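Local atomic coordinates of hydroalkoxylation enzyme phnH (Penicillium herquei, PDB entry 6JJT), a protein that catalyses the enantioselective intramolecular hydroalkoxylation that forms (2'R)-atrovenetin in the biosynthesis of phenalenones such as herqueinone. Residues Phe28-Asn33 and Pro63-Thr68; Val111-Asp116 and Val128-Thr133; Thr94-Asn99 and Ser119-Trp124. One frame throughout, in Å; residues are numbered along the deposited sequence. Where two conformers were deposited one is given.

Contact 1: residues Phe28-Asn33 and Pro63-Thr68; sequences FLFSAN and PNFDGT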
loop_
_atom_site.group_PDB
_atom_site.type_symbol
_atom_site.label_atom_id
_atom_site.label_comp_id
_atom_site.label_asym_id
_atom_site.label_seq_id
_atom_site.Cartn_x
_atom_site.Cartn_y
_atom_site.Cartn_z
ATOM N N PHE D 28 26.637 0.916 -9.422
ATOM C CA PHE D 28 26.583 0.605 -7.997
ATOM C C PHE D 28 26.142 1.832 -7.214
ATOM O O PHE D 28 26.568 2.961 -7.441
ATOM C CB PHE D 28 27.964 0.135 -7.511
ATOM C CG PHE D 28 27.947 -0.187 -6.034
ATOM C CD1 PHE D 28 27.164 -1.214 -5.515
ATOM C CD2 PHE D 28 28.656 0.608 -5.151
ATOM C CE1 PHE D 28 27.161 -1.483 -4.153
ATOM C CE2 PHE D 28 28.623 0.367 -3.781
ATOM C CZ PHE D 28 27.864 -0.672 -3.286
ATOM N N LEU D 29 25.130 1.635 -6.344
ATOM C CA LEU D 29 24.545 2.763 -5.633
ATOM C C LEU D 29 24.932 2.777 -4.154
ATOM O O LEU D 29 25.321 3.840 -3.685
ATOM C CB LEU D 29 23.011 2.724 -5.782
ATOM C CG LEU D 29 22.236 3.927 -5.241
ATOM C CD1 LEU D 29 22.608 5.240 -5.906
ATOM C CD2 LEU D 29 20.723 3.679 -5.285
ATOM N N PHE D 30 24.704 1.664 -3.426
ATOM C CA PHE D 30 24.978 1.663 -1.984
ATOM C C PHE D 30 24.923 0.248 -1.485
ATOM O O PHE D 30 24.344 -0.612 -2.126
ATOM C CB PHE D 30 24.018 2.535 -1.140
ATOM C CG PHE D 30 22.598 2.033 -0.930
ATOM C CD1 PHE D 30 21.666 2.034 -1.976
ATOM C CD2 PHE D 30 22.178 1.617 0.335
ATOM C CE1 PHE D 30 20.356 1.603 -1.752
ATOM C CE2 PHE D 30 20.857 1.230 0.564
ATOM C CZ PHE D 30 19.942 1.210 -0.488
ATOM N N SER D 31 25.515 0.024 -0.290
ATOM C CA SER D 31 25.310 -1.200 0.447
ATOM C C SER D 31 24.617 -0.855 1.766
ATOM O O SER D 31 24.686 0.260 2.278
ATOM C CB SER D 31 26.622 -1.894 0.715
ATOM O OG SER D 31 27.374 -1.045 1.559
ATOM N N ALA D 32 23.968 -1.885 2.305
ATOM C CA ALA D 32 23.301 -1.770 3.587
ATOM C C ALA D 32 23.659 -3.010 4.387
ATOM O O ALA D 32 23.597 -4.133 3.870
ATOM C CB ALA D 32 21.794 -1.672 3.417
ATOM N N ASN D 33 24.089 -2.784 5.638
ATOM C CA ASN D 33 24.392 -3.863 6.551
ATOM C C ASN D 33 23.443 -3.693 7.737
ATOM O O ASN D 33 23.654 -2.792 8.562
ATOM C CB ASN D 33 25.848 -3.780 7.000
ATOM C CG ASN D 33 26.355 -5.038 7.667
ATOM O OD1 ASN D 33 25.667 -6.058 7.719
ATOM N ND2 ASN D 33 27.601 -4.990 8.125
ATOM N N PRO D 63 29.540 5.125 -2.705
ATOM C CA PRO D 63 30.111 6.360 -3.259
ATOM C C PRO D 63 29.217 7.602 -3.279
ATOM O O PRO D 63 29.688 8.690 -3.581
ATOM C CB PRO D 63 30.470 5.939 -4.695
ATOM C CG PRO D 63 29.542 4.782 -5.033
ATOM C CD PRO D 63 29.300 4.084 -3.717
ATOM N N ASN D 64 27.932 7.441 -2.936
ATOM C CA ASN D 64 26.934 8.460 -3.223
ATOM C C ASN D 64 26.395 9.052 -1.920
ATOM O O ASN D 64 26.138 10.257 -1.827
ATOM C CB ASN D 64 25.766 7.873 -4.027
ATOM C CG ASN D 64 26.146 7.259 -5.362
ATOM O OD1 ASN D 64 26.330 7.958 -6.362
ATOM N ND2 ASN D 64 26.196 5.945 -5.416
ATOM N N PHE D 65 26.180 8.165 -0.936
ATOM C CA PHE D 65 25.655 8.541 0.368
ATOM C C PHE D 65 26.066 7.461 1.367
ATOM O O PHE D 65 26.207 6.280 1.035
ATOM C CB PHE D 65 24.146 8.835 0.293
ATOM C CG PHE D 65 23.302 7.682 -0.190
ATOM C CD1 PHE D 65 23.051 7.473 -1.546
ATOM C CD2 PHE D 65 22.731 6.803 0.721
ATOM C CE1 PHE D 65 22.280 6.395 -1.974
ATOM C CE2 PHE D 65 21.964 5.725 0.293
ATOM C CZ PHE D 65 21.734 5.517 -1.057
ATOM N N ASP D 66 26.290 7.889 2.604
ATOM C CA ASP D 66 26.573 6.957 3.675
ATOM C C ASP D 66 25.843 7.447 4.917
ATOM O O ASP D 66 25.526 8.631 5.018
ATOM C CB ASP D 66 28.075 6.857 3.912
ATOM C CG ASP D 66 28.567 8.121 4.581
ATOM O OD1 ASP D 66 28.206 9.221 4.087
ATOM O OD2 ASP D 66 29.245 8.002 5.616
ATOM N N GLY D 67 25.636 6.527 5.859
ATOM C CA GLY D 67 24.900 6.869 7.061
ATOM C C GLY D 67 24.411 5.649 7.836
ATOM O O GLY D 67 25.040 4.593 7.825
ATOM N N THR D 68 23.277 5.854 8.526
ATOM C CA THR D 68 22.759 4.747 9.304
ATOM C C THR D 68 21.250 4.647 9.084
ATOM O O THR D 68 20.604 5.608 8.682
ATOM C CB THR D 68 23.085 4.919 10.801
ATOM O OG1 THR D 68 22.391 6.084 11.224
ATOM C CG2 THR D 68 24.574 5.132 11.057
#
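The aromatic rings of Phe30 and Phe65 and the side-chain amide of Asn64 join strand 26-44 of the antiparallel beta-barrel to the loop that leads from strand 48-61 into strand 67-79. Phe65 brings the far end of its ring over one face of Phe30, CZ reaching 3.6 Å from Phe30 CG. The two planes are inclined at 41°, so the pair is neither a parallel stack nor an edge-to-face one. Beside this pair, Phe65 CE1 lies 4.1 Å from Leu29 CG, and the one phenyl ring thus touches two consecutive strand residues. Toward the outside, Pro63 CD packs obliquely against CD2 and CE2 of Phe28, whose side chain crosses the pyrrolidine at about a right angle.

Leu29 and Phe30 form a classic beta bulge opposite Tyr145 on strand 142-148, which is consistent with both touching Phe65; the ring of Tyr145 stacks with Phe30. With Phe30 CG lying between its own backbone N and carbonyl carbon (chi1 73°), the benzyl group leans toward the loop. Phe65 also touches Ile60, Tyr122 and Leu125, and Trp124 touches both Leu29 and Asn64. Pro21 of the second subunit packs on Phe28, which brings this side of the contact to a subunit interface.

Polar binding between the segments falls to Asn64. Its ND2 donates to Leu29 O at 2.9 Å, close to the amide's own plane and moderately bent, and the same nitrogen sits against the branched end of Leu29, 3.7 Å from CD1. The donor approaches the carbonyl from one flank, with a C=O...N angle of 120°, tilted only slightly from the carbonyl plane.

Contact 2: residues Val111-Asp116 and Val128-Thr133; sequences VAVLFD and VTAWGT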
loop_
_atom_site.group_PDB
_atom_site.type_symbol
_atom_site.label_atom_id
_atom_site.label_comp_id
_atom_site.label_asym_id
_atom_site.label_seq_id
_atom_site.Cartn_x
_atom_site.Cartn_y
_atom_site.Cartn_z
ATOM N N VAL D 111 15.463 -7.395 -4.394
ATOM C CA VAL D 111 14.859 -6.260 -3.700
ATOM C C VAL D 111 14.827 -5.048 -4.606
ATOM O O VAL D 111 15.862 -4.570 -5.056
ATOM C CB VAL D 111 15.632 -5.943 -2.404
ATOM C CG1 VAL D 111 14.922 -4.816 -1.631
ATOM C CG2 VAL D 111 15.795 -7.188 -1.545
ATOM N N ALA D 112 13.636 -4.484 -4.822
ATOM C CA ALA D 112 13.510 -3.237 -5.562
ATOM C C ALA D 112 13.373 -2.095 -4.569
ATOM O O ALA D 112 12.704 -2.292 -3.526
ATOM C CB ALA D 112 12.264 -3.288 -6.432
ATOM N N VAL D 113 13.869 -0.913 -4.901
ATOM C CA VAL D 113 13.948 0.170 -3.948
ATOM C C VAL D 113 13.563 1.467 -4.624
ATOM O O VAL D 113 13.963 1.736 -5.776
ATOM C CB VAL D 113 15.401 0.322 -3.445
ATOM C CG1 VAL D 113 15.471 1.288 -2.288
ATOM C CG2 VAL D 113 16.000 -1.002 -3.048
ATOM N N LEU D 114 12.821 2.287 -3.894
ATOM C CA LEU D 114 12.499 3.656 -4.213
ATOM C C LEU D 114 12.890 4.533 -3.017
ATOM O O LEU D 114 13.013 4.008 -1.895
ATOM C CB LEU D 114 11.002 3.813 -4.527
ATOM C CG LEU D 114 10.545 3.112 -5.799
ATOM C CD1 LEU D 114 9.025 2.973 -5.785
ATOM C CD2 LEU D 114 11.013 3.825 -7.070
ATOM N N PHE D 115 13.039 5.835 -3.245
ATOM C CA PHE D 115 13.540 6.779 -2.256
ATOM C C PHE D 115 12.725 8.050 -2.241
ATOM O O PHE D 115 12.171 8.469 -3.265
ATOM C CB PHE D 115 14.973 7.236 -2.625
ATOM C CG PHE D 115 15.962 6.103 -2.773
ATOM C CD1 PHE D 115 16.621 5.586 -1.645
ATOM C CD2 PHE D 115 16.171 5.495 -4.002
ATOM C CE1 PHE D 115 17.534 4.538 -1.786
ATOM C CE2 PHE D 115 17.035 4.428 -4.132
ATOM C CZ PHE D 115 17.717 3.948 -3.030
ATOM N N ASP D 116 12.612 8.662 -1.052
ATOM C CA ASP D 116 11.976 9.951 -0.915
ATOM C C ASP D 116 12.777 10.812 0.042
ATOM O O ASP D 116 12.957 10.459 1.217
ATOM C CB ASP D 116 10.538 9.799 -0.410
ATOM C CG ASP D 116 9.665 11.012 -0.630
ATOM O OD1 ASP D 116 10.147 12.143 -0.457
ATOM O OD2 ASP D 116 8.508 10.816 -0.986
ATOM N N VAL D 128 15.265 7.861 -8.709
ATOM C CA VAL D 128 15.986 6.615 -8.866
ATOM C C VAL D 128 15.126 5.381 -8.588
ATOM O O VAL D 128 14.446 5.287 -7.547
ATOM C CB VAL D 128 17.238 6.568 -7.950
ATOM C CG1 VAL D 128 17.905 5.200 -7.925
ATOM C CG2 VAL D 128 18.214 7.690 -8.366
ATOM N N THR D 129 15.218 4.376 -9.446
ATOM C CA THR D 129 14.819 3.011 -9.132
ATOM C C THR D 129 16.085 2.200 -8.900
ATOM O O THR D 129 16.979 2.106 -9.810
ATOM C CB THR D 129 14.097 2.322 -10.305
ATOM O OG1 THR D 129 14.809 2.632 -11.536
ATOM C CG2 THR D 129 12.713 2.876 -10.512
ATOM N N ALA D 130 16.221 1.580 -7.736
ATOM C CA ALA D 130 17.337 0.686 -7.471
ATOM C C ALA D 130 16.921 -0.745 -7.253
ATOM O O ALA D 130 15.732 -1.062 -7.094
ATOM C CB ALA D 130 18.145 1.225 -6.305
ATOM N N TRP D 131 17.908 -1.644 -7.169
ATOM C CA TRP D 131 17.694 -3.072 -7.079
ATOM C C TRP D 131 18.868 -3.657 -6.304
ATOM O O TRP D 131 20.010 -3.245 -6.593
ATOM C CB TRP D 131 17.649 -3.687 -8.485
ATOM C CG TRP D 131 17.373 -5.145 -8.496
ATOM C CD1 TRP D 131 16.168 -5.758 -8.717
ATOM C CD2 TRP D 131 18.298 -6.230 -8.297
ATOM N NE1 TRP D 131 16.272 -7.106 -8.665
ATOM C CE2 TRP D 131 17.576 -7.436 -8.425
ATOM C CE3 TRP D 131 19.681 -6.312 -8.040
ATOM C CZ2 TRP D 131 18.137 -8.690 -8.263
ATOM C CZ3 TRP D 131 20.243 -7.562 -7.885
ATOM C CH2 TRP D 131 19.497 -8.731 -8.033
ATOM N N GLY D 132 18.591 -4.573 -5.376
ATOM C CA GLY D 132 19.668 -5.145 -4.580
ATOM C C GLY D 132 19.421 -6.588 -4.236
ATOM O O GLY D 132 18.319 -7.108 -4.380
ATOM N N THR D 133 20.484 -7.248 -3.728
ATOM C CA THR D 133 20.386 -8.614 -3.270
ATOM C C THR D 133 21.604 -8.870 -2.381
ATOM O O THR D 133 22.574 -8.121 -2.503
ATOM C CB THR D 133 20.330 -9.569 -4.471
ATOM O OG1 THR D 133 19.871 -10.833 -4.051
ATOM C CG2 THR D 133 21.681 -9.753 -5.169
HETATM O O HOH W 1 12.880 6.842 -5.984
#
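Val111 and Gly132 grip each other through a pair of backbone hydrogen bonds, Val111 N to Gly132 O at 2.9 Å and Gly132 N to Val111 O at 2.7 Å. This is the tight end of the contact. Gly132 has no side chain beside Val111, whose CB sits 3.5 Å from Gly132 O. Val111 O also receives a CA-H...O contact from Trp131 and lies over one face of that indole, 3.8 Å from CG. In the next hydrogen-bonded pair, Val113 N meets Ala130 O from well above the carbonyl plane, whereas Ala130 N returns a nearly straight bond to Val113 O.

The pairing is that of neighbouring antiparallel strands, 110-116 and 129-133, in the closed beta-barrel. Strand 99-107 continues the sheet on one flank and strand 142-148 on the other. Val111, Val113 and Ala130 face the same side, joined there by the edge of Phe115, whose CE2 is 4.0 Å from both Ala130 CB and Val128 CG1; Leu29 of strand 26-44 packs against Phe115 and Ala130. Ala112 and Trp131 point to the other side, where the second subunit lies. A chi1 of -177° swings the indole of Trp131 away from its own backbone N, and NE1 bonds to Thr129 OG1 of the second subunit; the two chains exchange this bond reciprocally.

Beyond Ala130 the strands part. Leu114 and Thr129 run alongside one another, and Leu114 CD2 touches both Thr129 CG2 and Val128 O. Here a water replaces direct backbone pairing, accepting from Phe115 N at 2.9 Å and donating to Val128 O at 2.7 Å, while Phe115 O is bound by Arg85 of the second subunit.

Contact 3: residues Thr94-Asn99 and Ser119-Trp124; sequences TSDGAN and SEKYNW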
loop_
_atom_site.group_PDB
_atom_site.type_symbol
_atom_site.label_atom_id
_atom_site.label_comp_id
_atom_site.label_asym_id
_atom_site.label_seq_id
_atom_site.Cartn_x
_atom_site.Cartn_y
_atom_site.Cartn_z
ATOM N N THR D 94 21.708 10.299 6.770
ATOM C CA THR D 94 23.059 10.309 6.246
ATOM C C THR D 94 24.009 10.902 7.283
ATOM O O THR D 94 23.582 11.564 8.213
ATOM C CB THR D 94 23.117 11.116 4.938
ATOM O OG1 THR D 94 22.782 12.451 5.282
ATOM C CG2 THR D 94 22.160 10.628 3.864
ATOM N N SER D 95 25.313 10.725 7.019
ATOM C CA SER D 95 26.383 11.261 7.874
ATOM C C SER D 95 26.243 12.772 8.069
ATOM O O SER D 95 26.509 13.281 9.156
ATOM C CB SER D 95 27.744 10.911 7.322
ATOM O OG SER D 95 27.821 11.250 5.954
ATOM N N ASP D 96 25.726 13.479 7.056
ATOM C CA ASP D 96 25.553 14.924 7.164
ATOM C C ASP D 96 24.125 15.328 7.547
ATOM O O ASP D 96 23.757 16.497 7.461
ATOM C CB ASP D 96 26.129 15.643 5.934
ATOM C CG ASP D 96 25.651 15.136 4.575
ATOM O OD1 ASP D 96 24.902 14.124 4.509
ATOM O OD2 ASP D 96 26.044 15.754 3.569
ATOM N N GLY D 97 23.285 14.381 7.978
ATOM C CA GLY D 97 22.070 14.774 8.673
ATOM C C GLY D 97 20.773 14.722 7.850
ATOM O O GLY D 97 19.714 15.105 8.374
ATOM N N ALA D 98 20.843 14.278 6.583
ATOM C CA ALA D 98 19.638 14.262 5.751
ATOM C C ALA D 98 18.837 12.976 6.002
ATOM O O ALA D 98 19.431 11.910 6.155
ATOM C CB ALA D 98 20.027 14.330 4.308
ATOM N N ASN D 99 17.507 13.111 6.021
ATOM C CA ASN D 99 16.625 11.967 6.208
ATOM C C ASN D 99 16.098 11.532 4.842
ATOM O O ASN D 99 15.620 12.365 4.079
ATOM C CB ASN D 99 15.479 12.363 7.110
ATOM C CG ASN D 99 15.883 12.623 8.542
ATOM O OD1 ASN D 99 16.905 12.080 8.967
ATOM N ND2 ASN D 99 15.090 13.412 9.229
ATOM N N SER D 119 15.852 16.662 0.838
ATOM C CA SER D 119 17.221 17.152 0.943
ATOM C C SER D 119 17.738 17.618 -0.418
ATOM O O SER D 119 17.713 16.872 -1.379
ATOM C CB SER D 119 18.126 16.091 1.505
ATOM O OG SER D 119 19.480 16.394 1.095
ATOM N N GLU D 120 18.323 18.825 -0.470
ATOM C CA GLU D 120 18.814 19.323 -1.755
ATOM C C GLU D 120 19.972 18.480 -2.284
ATOM O O GLU D 120 20.080 18.249 -3.488
ATOM C CB GLU D 120 19.257 20.783 -1.623
ATOM C CG GLU D 120 18.138 21.762 -1.914
ATOM C CD GLU D 120 18.619 23.110 -2.441
ATOM O OE1 GLU D 120 19.792 23.190 -2.917
ATOM O OE2 GLU D 120 17.824 24.082 -2.373
ATOM N N LYS D 121 20.827 18.015 -1.384
ATOM C CA LYS D 121 21.992 17.247 -1.763
ATOM C C LYS D 121 21.607 15.871 -2.293
ATOM O O LYS D 121 22.262 15.327 -3.176
ATOM C CB LYS D 121 22.980 17.136 -0.599
ATOM C CG LYS D 121 24.212 16.298 -0.885
ATOM C CD LYS D 121 25.198 16.334 0.263
ATOM C CE LYS D 121 26.326 15.341 0.098
ATOM N NZ LYS D 121 27.255 15.434 1.247
ATOM N N TYR D 122 20.507 15.288 -1.769
ATOM C CA TYR D 122 20.190 13.899 -2.072
ATOM C C TYR D 122 18.903 13.733 -2.876
ATOM O O TYR D 122 18.527 12.602 -3.144
ATOM C CB TYR D 122 20.124 13.097 -0.767
ATOM C CG TYR D 122 21.432 13.100 -0.017
ATOM C CD1 TYR D 122 22.503 12.327 -0.452
ATOM C CD2 TYR D 122 21.584 13.861 1.134
ATOM C CE1 TYR D 122 23.713 12.325 0.230
ATOM C CE2 TYR D 122 22.797 13.881 1.816
ATOM C CZ TYR D 122 23.853 13.106 1.367
ATOM O OH TYR D 122 25.038 13.098 2.069
ATOM N N ASN D 123 18.253 14.838 -3.268
ATOM C CA ASN D 123 16.929 14.651 -3.863
ATOM C C ASN D 123 16.993 14.078 -5.289
ATOM O O ASN D 123 15.954 13.710 -5.810
ATOM C CB ASN D 123 15.973 15.810 -3.602
ATOM C CG ASN D 123 16.387 17.048 -4.350
ATOM O OD1 ASN D 123 17.291 16.987 -5.178
ATOM N ND2 ASN D 123 15.718 18.166 -4.071
ATOM N N TRP D 124 18.163 13.969 -5.910
ATOM C CA TRP D 124 18.330 13.147 -7.104
ATOM C C TRP D 124 17.805 11.715 -6.888
ATOM O O TRP D 124 17.416 11.030 -7.834
ATOM C CB TRP D 124 19.800 13.188 -7.584
ATOM C CG TRP D 124 20.812 12.676 -6.602
ATOM C CD1 TRP D 124 21.429 13.372 -5.595
ATOM C CD2 TRP D 124 21.309 11.342 -6.489
ATOM N NE1 TRP D 124 22.259 12.554 -4.871
ATOM C CE2 TRP D 124 22.217 11.298 -5.406
ATOM C CE3 TRP D 124 21.052 10.183 -7.213
ATOM C CZ2 TRP D 124 22.872 10.129 -5.017
ATOM C CZ3 TRP D 124 21.714 9.034 -6.851
ATOM C CH2 TRP D 124 22.607 9.001 -5.770
HETATM O O HOH W 2 15.005 15.324 3.725
#
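Thr94 lays its methyl group over one face of the Tyr122 ring, a CH-pi contact in which CG2 is 4.1 Å from the ring centroid. The opposite face is covered by Lys121 CG, so the phenol is sandwiched. Thr94 also opens a type I turn that runs to Gly97 and, with Gly97 at positive phi, forms the G1 bulge of the hairpin joining strands 84-94 and 99-107. Its OG1 accepts from Ala98 N and donates to Asp96 OD1 at 2.8 Å, tying the turn together from within.

Asp96 reaches out from the turn, a chi1 of 52° tucking CG over its own backbone, with its carboxylate plane 80° from that of the Tyr122 ring. Tyr122 OH donates to OD1 at 2.7 Å, and the fully extended Lys121 brings NZ to OD2 at 2.6 Å as a salt bridge, both on the syn side, the lysine well out of the carboxylate plane. Farther along, Ala98 CB packs on both Tyr122 CD2, 3.6 Å away, and Ser119 CB. Ser119 OG accepts from Tyr122 N in an ST motif, which probably helps to set the backbone from which the ring projects.

One carboxylate thus collects a hydroxyl from its own turn, a phenol and an ammonium group; these three donors would probably favour its ionised form, as would its place at the surface.

In the fold
From the N terminus, contact 1 comes first: strand 26-44 meets the loop before strand 67-79, closing over the hairpin it makes with strand 48-61. Contacts 2 and 3 follow, and their segments alternate along the chain. Contact 3 ties the 94-99 turn to the loop after strand 110-116, and contact 2 pairs that strand with 129-133 beyond the same loop, so the long connection is held along its middle by contact 3 and across its base by contact 2. Contact 1 touches both. Phe30 packs on Phe115 and Leu29 on Val128 of contact 2, while Asp66 probably hydrogen-bonds to Ser95 of contact 3, joining barrel wall and end loops.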